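Local coordinates for protein xylulose kinase (Bifidobacterium adolescentis ATCC 15703, PDB 3I8B) that probably transfers a phosphate group from ATP to D-xylulose, giving D-xylulose 5-phosphate, as a kinase of the FGGY family, at residues C17-T22 / Q53-Q58; G244-A249 / G475-P480. All coordinates share one frame; numbering follows the deposited sequence.

Interaction 1 of 2, residues C17-T22 / Q53-Q58; sequences CKVRVT and QEAAEQ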
ATOM      1  N   CYS A  17       8.520  -1.249 -14.224  1.00 10.54           N
ATOM      2  CA  CYS A  17       8.512  -2.662 -13.923  1.00 10.87           C
ATOM      3  C   CYS A  17       9.939  -3.125 -13.601  1.00 10.57           C
ATOM      4  O   CYS A  17      10.870  -2.824 -14.330  1.00 11.55           O
ATOM      5  CB  CYS A  17       7.963  -3.454 -15.102  1.00  8.92           C
ATOM      6  SG  CYS A  17       7.448  -5.134 -14.646  1.00 12.17           S
ATOM      7  N   LYS A  18      10.102  -3.856 -12.510  1.00 13.71           N
ATOM      8  CA  LYS A  18      11.405  -4.430 -12.175  1.00 11.92           C
ATOM      9  C   LYS A  18      11.282  -5.941 -12.143  1.00 10.89           C
ATOM     10  O   LYS A  18      10.250  -6.466 -11.717  1.00 10.53           O
ATOM     11  CB  LYS A  18      11.892  -3.913 -10.827  1.00 11.00           C
ATOM     12  CG  LYS A  18      12.258  -2.433 -10.862  1.00 15.15           C
ATOM     13  CD  LYS A  18      12.311  -1.858  -9.473  1.00 13.88           C
ATOM     14  CE  LYS A  18      12.757  -0.403  -9.515  1.00 18.33           C
ATOM     15  NZ  LYS A  18      12.480   0.207  -8.189  1.00 19.68           N
ATOM     16  N   VAL A  19      12.319  -6.636 -12.607  1.00  9.83           N
ATOM     17  CA  VAL A  19      12.345  -8.100 -12.558  1.00  8.22           C
ATOM     18  C   VAL A  19      13.612  -8.572 -11.851  1.00 10.61           C
ATOM     19  O   VAL A  19      14.725  -8.334 -12.321  1.00 13.26           O
ATOM     20  CB  VAL A  19      12.283  -8.733 -13.959  1.00 10.41           C
ATOM     21  CG1 VAL A  19      12.431 -10.246 -13.854  1.00  9.03           C
ATOM     22  CG2 VAL A  19      10.970  -8.381 -14.663  1.00  7.25           C
ATOM     23  N   ARG A  20      13.448  -9.222 -10.709  1.00  9.87           N
ATOM     24  CA  ARG A  20      14.593  -9.675  -9.943  1.00 10.04           C
ATOM     25  C   ARG A  20      14.713 -11.204  -9.931  1.00 10.80           C
ATOM     26  O   ARG A  20      14.080 -11.901  -9.129  1.00  8.84           O
ATOM     27  CB  ARG A  20      14.523  -9.135  -8.525  1.00 10.16           C
ATOM     28  CG  ARG A  20      15.829  -9.249  -7.743  1.00 11.15           C
ATOM     29  CD  ARG A  20      15.524  -8.912  -6.304  1.00 13.59           C
ATOM     30  NE  ARG A  20      16.677  -8.704  -5.436  1.00 16.94           N
ATOM     31  CZ  ARG A  20      17.280  -9.663  -4.738  1.00 16.65           C
ATOM     32  NH1 ARG A  20      16.880 -10.924  -4.848  1.00 16.53           N
ATOM     33  NH2 ARG A  20      18.294  -9.359  -3.939  1.00 14.80           N
ATOM     34  N   VAL A  21      15.532 -11.731 -10.827  1.00 12.10           N
ATOM     35  CA  VAL A  21      15.797 -13.162 -10.812  1.00 10.61           C
ATOM     36  C   VAL A  21      16.648 -13.460  -9.580  1.00 11.43           C
ATOM     37  O   VAL A  21      17.715 -12.859  -9.379  1.00 13.14           O
ATOM     38  CB  VAL A  21      16.486 -13.616 -12.101  1.00 12.98           C
ATOM     39  CG1 VAL A  21      16.741 -15.124 -12.065  1.00 11.64           C
ATOM     40  CG2 VAL A  21      15.644 -13.224 -13.318  1.00 11.15           C
ATOM     41  N   THR A  22      16.182 -14.360  -8.726  1.00 10.69           N
ATOM     42  CA  THR A  22      16.874 -14.520  -7.456  1.00 12.67           C
ATOM     43  C   THR A  22      17.031 -15.967  -7.010  1.00 12.92           C
ATOM     44  O   THR A  22      16.243 -16.841  -7.381  1.00 11.64           O
ATOM     45  CB  THR A  22      16.266 -13.601  -6.322  1.00 15.13           C
ATOM     46  OG1 THR A  22      15.749 -14.366  -5.232  1.00 15.09           O
ATOM     47  CG2 THR A  22      15.211 -12.700  -6.851  1.00  8.59           C
ATOM     48  N   GLN A  53       7.885  -7.116 -20.312  1.00  9.77           N
ATOM     49  CA  GLN A  53       8.613  -7.854 -21.319  1.00 13.50           C
ATOM     50  C   GLN A  53      10.033  -7.318 -21.476  1.00 14.18           C
ATOM     51  O   GLN A  53      10.970  -8.093 -21.537  1.00 11.61           O
ATOM     52  CB  GLN A  53       7.893  -7.762 -22.656  1.00 15.10           C
ATOM     53  CG  GLN A  53       6.910  -8.886 -22.915  1.00 21.47           C
ATOM     54  CD  GLN A  53       7.074  -9.451 -24.319  1.00 34.75           C
ATOM     55  OE1 GLN A  53       7.225  -8.708 -25.305  1.00 33.13           O
ATOM     56  NE2 GLN A  53       7.058 -10.770 -24.416  1.00 28.98           N
ATOM     57  N   GLU A  54      10.168  -5.992 -21.529  1.00 12.33           N
ATOM     58  CA  GLU A  54      11.465  -5.350 -21.719  1.00 15.44           C
ATOM     59  C   GLU A  54      12.329  -5.539 -20.477  1.00 13.79           C
ATOM     60  O   GLU A  54      13.533  -5.779 -20.571  1.00 13.66           O
ATOM     61  CB  GLU A  54      11.283  -3.856 -22.036  1.00 12.78           C
ATOM     62  CG  GLU A  54      12.586  -3.050 -22.096  1.00 17.05           C
ATOM     63  CD  GLU A  54      12.357  -1.542 -22.012  1.00 27.37           C
ATOM     64  OE1 GLU A  54      11.290  -1.067 -22.490  1.00 27.90           O
ATOM     65  OE2 GLU A  54      13.249  -0.837 -21.472  1.00 22.26           O
ATOM     66  N   ALA A  55      11.697  -5.455 -19.310  1.00 13.48           N
ATOM     67  CA  ALA A  55      12.371  -5.665 -18.034  1.00  9.98           C
ATOM     68  C   ALA A  55      12.886  -7.088 -17.912  1.00 12.28           C
ATOM     69  O   ALA A  55      14.028  -7.306 -17.486  1.00 12.75           O
ATOM     70  CB  ALA A  55      11.425  -5.355 -16.870  1.00 11.08           C
ATOM     71  N   ALA A  56      12.037  -8.058 -18.262  1.00 12.01           N
ATOM     72  CA  ALA A  56      12.418  -9.476 -18.190  1.00 12.40           C
ATOM     73  C   ALA A  56      13.559  -9.830 -19.159  1.00 12.17           C
ATOM     74  O   ALA A  56      14.449 -10.619 -18.831  1.00 11.92           O
ATOM     75  CB  ALA A  56      11.202 -10.370 -18.453  1.00 13.37           C
ATOM     76  N   GLU A  57      13.509  -9.260 -20.359  1.00 12.39           N
ATOM     77  CA  GLU A  57      14.570  -9.436 -21.343  1.00 13.97           C
ATOM     78  C   GLU A  57      15.892  -8.879 -20.818  1.00 15.29           C
ATOM     79  O   GLU A  57      16.938  -9.507 -20.961  1.00 12.57           O
ATOM     80  CB  GLU A  57      14.190  -8.760 -22.668  1.00 17.89           C
ATOM     81  CG  GLU A  57      13.252  -9.592 -23.530  1.00 14.97           C
ATOM     82  CD  GLU A  57      13.868 -10.939 -23.906  1.00 24.70           C
ATOM     83  OE1 GLU A  57      14.794 -10.973 -24.750  1.00 26.37           O
ATOM     84  OE2 GLU A  57      13.429 -11.969 -23.360  1.00 20.44           O
ATOM     85  N   GLN A  58      15.842  -7.693 -20.221  1.00 10.68           N
ATOM     86  CA  GLN A  58      17.030  -7.081 -19.640  1.00 15.26           C
ATOM     87  C   GLN A  58      17.594  -7.944 -18.514  1.00 15.35           C
ATOM     88  O   GLN A  58      18.805  -7.965 -18.284  1.00 11.98           O
ATOM     89  CB  GLN A  58      16.742  -5.660 -19.130  1.00 16.52           C
ATOM     90  CG  GLN A  58      18.015  -4.945 -18.667  1.00 17.01           C
ATOM     91  CD  GLN A  58      17.793  -3.508 -18.252  1.00 20.53           C
ATOM     92  OE1 GLN A  58      18.347  -2.587 -18.853  1.00 27.18           O
ATOM     93  NE2 GLN A  58      16.994  -3.306 -17.219  1.00 14.29           N
TER

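Interaction 2 of 2, residues G244-A249 / G475-P480; sequences GPRDAA and GETEPP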
ATOM      1  N   GLY A 244      -4.502 -18.285  -0.792  1.00 14.90           N
ATOM      2  CA  GLY A 244      -3.778 -18.205   0.463  1.00 11.38           C
ATOM      3  C   GLY A 244      -2.348 -17.759   0.211  1.00 11.49           C
ATOM      4  O   GLY A 244      -1.834 -17.883  -0.906  1.00  9.81           O
ATOM      5  N   PRO A 245      -1.689 -17.265   1.268  1.00 10.66           N
ATOM      6  CA  PRO A 245      -0.335 -16.702   1.255  1.00 11.84           C
ATOM      7  C   PRO A 245       0.732 -17.630   0.641  1.00 12.37           C
ATOM      8  O   PRO A 245       1.695 -17.140   0.039  1.00 12.67           O
ATOM      9  CB  PRO A 245      -0.051 -16.465   2.744  1.00 11.79           C
ATOM     10  CG  PRO A 245      -0.966 -17.442   3.460  1.00 14.52           C
ATOM     11  CD  PRO A 245      -2.224 -17.346   2.640  1.00 12.47           C
ATOM     12  N   ARG A 246       0.565 -18.941   0.765  1.00 13.94           N
ATOM     13  CA  ARG A 246       1.565 -19.843   0.210  1.00 14.74           C
ATOM     14  C   ARG A 246       0.995 -20.901  -0.721  1.00 13.48           C
ATOM     15  O   ARG A 246       1.582 -21.965  -0.887  1.00 11.62           O
ATOM     16  CB  ARG A 246       2.401 -20.485   1.322  1.00 16.67           C
ATOM     17  CG  ARG A 246       1.612 -21.319   2.296  1.00 20.10           C
ATOM     18  CD  ARG A 246       2.516 -21.774   3.428  1.00 23.68           C
ATOM     19  NE  ARG A 246       2.366 -23.205   3.661  1.00 33.58           N
ATOM     20  CZ  ARG A 246       1.610 -23.725   4.620  1.00 33.86           C
ATOM     21  NH1 ARG A 246       0.948 -22.923   5.447  1.00 38.83           N
ATOM     22  NH2 ARG A 246       1.524 -25.042   4.756  1.00 33.23           N
ATOM     23  N   ASP A 247      -0.131 -20.586  -1.353  1.00 11.98           N
ATOM     24  CA  ASP A 247      -0.743 -21.463  -2.351  1.00 14.15           C
ATOM     25  C   ASP A 247      -0.185 -21.157  -3.724  1.00 11.10           C
ATOM     26  O   ASP A 247      -0.077 -20.001  -4.089  1.00 12.99           O
ATOM     27  CB  ASP A 247      -2.255 -21.201  -2.414  1.00 12.61           C
ATOM     28  CG  ASP A 247      -2.986 -21.655  -1.161  1.00 15.58           C
ATOM     29  OD1 ASP A 247      -2.466 -22.543  -0.449  1.00 20.53           O
ATOM     30  OD2 ASP A 247      -4.088 -21.129  -0.896  1.00 17.57           O
ATOM     31  N   ALA A 248       0.143 -22.177  -4.506  1.00  9.09           N
ATOM     32  CA  ALA A 248       0.454 -21.939  -5.913  1.00  9.57           C
ATOM     33  C   ALA A 248      -0.840 -21.645  -6.677  1.00 10.48           C
ATOM     34  O   ALA A 248      -1.877 -22.234  -6.380  1.00  9.99           O
ATOM     35  CB  ALA A 248       1.134 -23.143  -6.509  1.00 12.62           C
ATOM     36  N   ALA A 249      -0.787 -20.771  -7.681  1.00  7.39           N
ATOM     37  CA  ALA A 249      -1.969 -20.579  -8.517  1.00 10.31           C
ATOM     38  C   ALA A 249      -2.289 -21.848  -9.305  1.00 10.31           C
ATOM     39  O   ALA A 249      -1.416 -22.678  -9.546  1.00  9.89           O
ATOM     40  CB  ALA A 249      -1.792 -19.397  -9.470  1.00 11.62           C
ATOM     41  N   GLY A 475       7.232 -25.251  -0.396  1.00 12.13           N
ATOM     42  CA  GLY A 475       6.152 -26.000   0.224  1.00 13.76           C
ATOM     43  C   GLY A 475       6.261 -26.059   1.734  1.00 12.90           C
ATOM     44  O   GLY A 475       5.492 -26.739   2.401  1.00 15.34           O
ATOM     45  N   GLU A 476       7.223 -25.338   2.282  1.00 15.95           N
ATOM     46  CA  GLU A 476       7.381 -25.287   3.724  1.00 17.01           C
ATOM     47  C   GLU A 476       6.422 -24.290   4.385  1.00 21.61           C
ATOM     48  O   GLU A 476       5.893 -23.377   3.737  1.00 16.13           O
ATOM     49  CB  GLU A 476       8.843 -24.997   4.074  1.00 19.32           C
ATOM     50  CG  GLU A 476       9.728 -26.203   3.799  1.00 22.35           C
ATOM     51  CD  GLU A 476      11.204 -25.862   3.626  1.00 33.95           C
ATOM     52  OE1 GLU A 476      11.569 -24.664   3.635  1.00 32.16           O
ATOM     53  OE2 GLU A 476      12.002 -26.815   3.473  1.00 35.85           O
ATOM     54  N   THR A 477       6.197 -24.481   5.679  1.00 20.18           N
ATOM     55  CA  THR A 477       5.220 -23.688   6.411  1.00 22.20           C
ATOM     56  C   THR A 477       5.675 -22.239   6.615  1.00 22.92           C
ATOM     57  O   THR A 477       4.873 -21.315   6.530  1.00 19.93           O
ATOM     58  CB  THR A 477       4.861 -24.360   7.751  1.00 19.57           C
ATOM     59  OG1 THR A 477       4.256 -25.636   7.488  1.00 25.30           O
ATOM     60  CG2 THR A 477       3.883 -23.506   8.541  1.00 21.52           C
ATOM     61  N   GLU A 478       6.965 -22.041   6.860  1.00 22.59           N
ATOM     62  CA  GLU A 478       7.507 -20.702   7.019  1.00 23.66           C
ATOM     63  C   GLU A 478       8.189 -20.237   5.741  1.00 20.87           C
ATOM     64  O   GLU A 478       8.728 -21.057   4.990  1.00 17.44           O
ATOM     65  CB  GLU A 478       8.482 -20.646   8.204  1.00 28.65           C
ATOM     66  CG  GLU A 478       7.853 -21.003   9.555  1.00 31.41           C
ATOM     67  CD  GLU A 478       6.781 -20.010   9.991  1.00 36.91           C
ATOM     68  OE1 GLU A 478       6.844 -18.831   9.575  1.00 39.43           O
ATOM     69  OE2 GLU A 478       5.877 -20.404  10.759  1.00 43.92           O
ATOM     70  N   PRO A 479       8.152 -18.919   5.490  1.00 18.23           N
ATOM     71  CA  PRO A 479       8.776 -18.289   4.319  1.00 19.12           C
ATOM     72  C   PRO A 479      10.283 -18.456   4.419  1.00 17.86           C
ATOM     73  O   PRO A 479      10.792 -18.641   5.527  1.00 19.84           O
ATOM     74  CB  PRO A 479       8.414 -16.789   4.458  1.00 16.66           C
ATOM     75  CG  PRO A 479       7.624 -16.639   5.698  1.00 19.38           C
ATOM     76  CD  PRO A 479       7.628 -17.935   6.458  1.00 22.62           C
ATOM     77  N   PRO A 480      10.989 -18.408   3.279  1.00 19.06           N
ATOM     78  CA  PRO A 480      12.448 -18.508   3.227  1.00 19.33           C
ATOM     79  C   PRO A 480      13.136 -17.574   4.216  1.00 18.42           C
ATOM     80  O   PRO A 480      12.883 -16.368   4.197  1.00 17.48           O
ATOM     81  CB  PRO A 480      12.765 -18.068   1.790  1.00 17.80           C
ATOM     82  CG  PRO A 480      11.576 -18.483   1.024  1.00 16.85           C
ATOM     83  CD  PRO A 480      10.403 -18.275   1.934  1.00 18.13           C
TER

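Interaction 1 of 2, residues C17-T22 / Q53-Q58
Val-19 and Ala-55 form the middle of a small strand-on-helix contact, a worked example of how short side chains let a helix settle close to a sheet. Val-19 CB faces the helix and stands 4.2 Å from the carbonyl oxygen of Ala-55. The branch then divides the work. CG2, set anti to the carbonyl carbon and beside the backbone N, reaches over the helix surface, where it meets the methyl CB of Ala-55 at 3.8 Å and, equally near, the backbone N of Ala-56; the Ala-56 CB follows at 4.3 Å. CG1 is anti to the backbone N (chi1 175°) and stands farther from the helical segment, leaving CG2 to make the close approach. Two residues earlier on the same side of the strand, the carbonyl oxygen of Cys-17 rests 3.6 Å from the Ala-55 CB, and Cys-17 CB lies 4.3 Å from that same methyl, so that this one alanine CB is touched by both strand residues. The axes come within 7.3 Å and run in the same general direction, 31° apart. Lys-18, between the two, turns to the other face and forms a salt bridge with Glu-459. The arrangement belongs to the N-terminal actin-like ATPase domain, where helix 46-58 covers one face of strand 16-23, whose neighbour in the sheet, strand 6-12, carries Asp-11, predicted to be important for activity. Methyl and methylene groups lying against the helix backbone, all in buried residues, give van der Waals packing without the directionality of a hydrogen bond.

Interaction 2 of 2, residues G244-A249 / G475-P480
With chi1 at 61°, Arg-246 holds its CG between its own backbone N and carbonyl carbon, and a later bend at chi3 (-131°) lays the guanidinium against the backbone of Thr-477. The principle illustrated is that an arginine can pack on a loop with its flat face instead of gripping it with its N-H groups. Thr-477 CA sits 3.9 Å above the guanidinium plane, over its centre. With OG1 anti to its own carbonyl carbon, Thr-477 places this oxygen over a face as well, 3.9 Å from Arg-246 NH2. Farther back along the side chain, Arg-246 CD lies 3.8 Å from Glu-476 O, while NE approaches that oxygen obliquely, at 3.5 Å. These approaches do not amount to hydrogen bonds, although the partial negative charge of the carbonyl oxygens probably suits the positive guanidinium. Glu-476 O and Thr-477 O also receive weak hydrogen bonds from Trp-471 NE1. Arg-246 is presented by a type I beta turn from Gly-244 to Asp-247, closed by a backbone bond from Asp-247 N to Gly-244 O of 3.2 Å. A bent hydrogen bond runs from Gly-244 N to Asp-247 OD2, 2.9 Å, meeting the carboxylate from above its plane. The touching residues are exposed, and the contact is surface packing away from the annotated sites. Around it, the 244-249 loop follows strand 241-243 and pairs at Ala-249 with Leu-268 of strand 267-273, whereas 475-480 leaves helix 460-474 through Gly-475, with positive phi, and leads to strand 486-490; Trp-471 of that helix touches Arg-246, Pro-479 and Pro-480.

Overall arrangement
After strand 6-12, the chain lays down strand 16-23, adds strand 29-36 beside it and returns through helix 46-58, where interaction 1 closes a short loop of thirty residues. Interaction 2 opens only much later, after strand 241-243, and spans 225 residues, including strands of the second sheet, before 475-480 completes it. The two loops are therefore in series, neither nested nor crossed, and the centres of the contacts lie 23 Å apart. Helix 460-474 relates them: it packs on the Arg-20 side of strand 16-23, then runs into 475-480. Interaction 1 is thus local to one domain, whereas interaction 2 ties a loop of the N-terminal family region to the loop between helix 460-474 and strand 486-490.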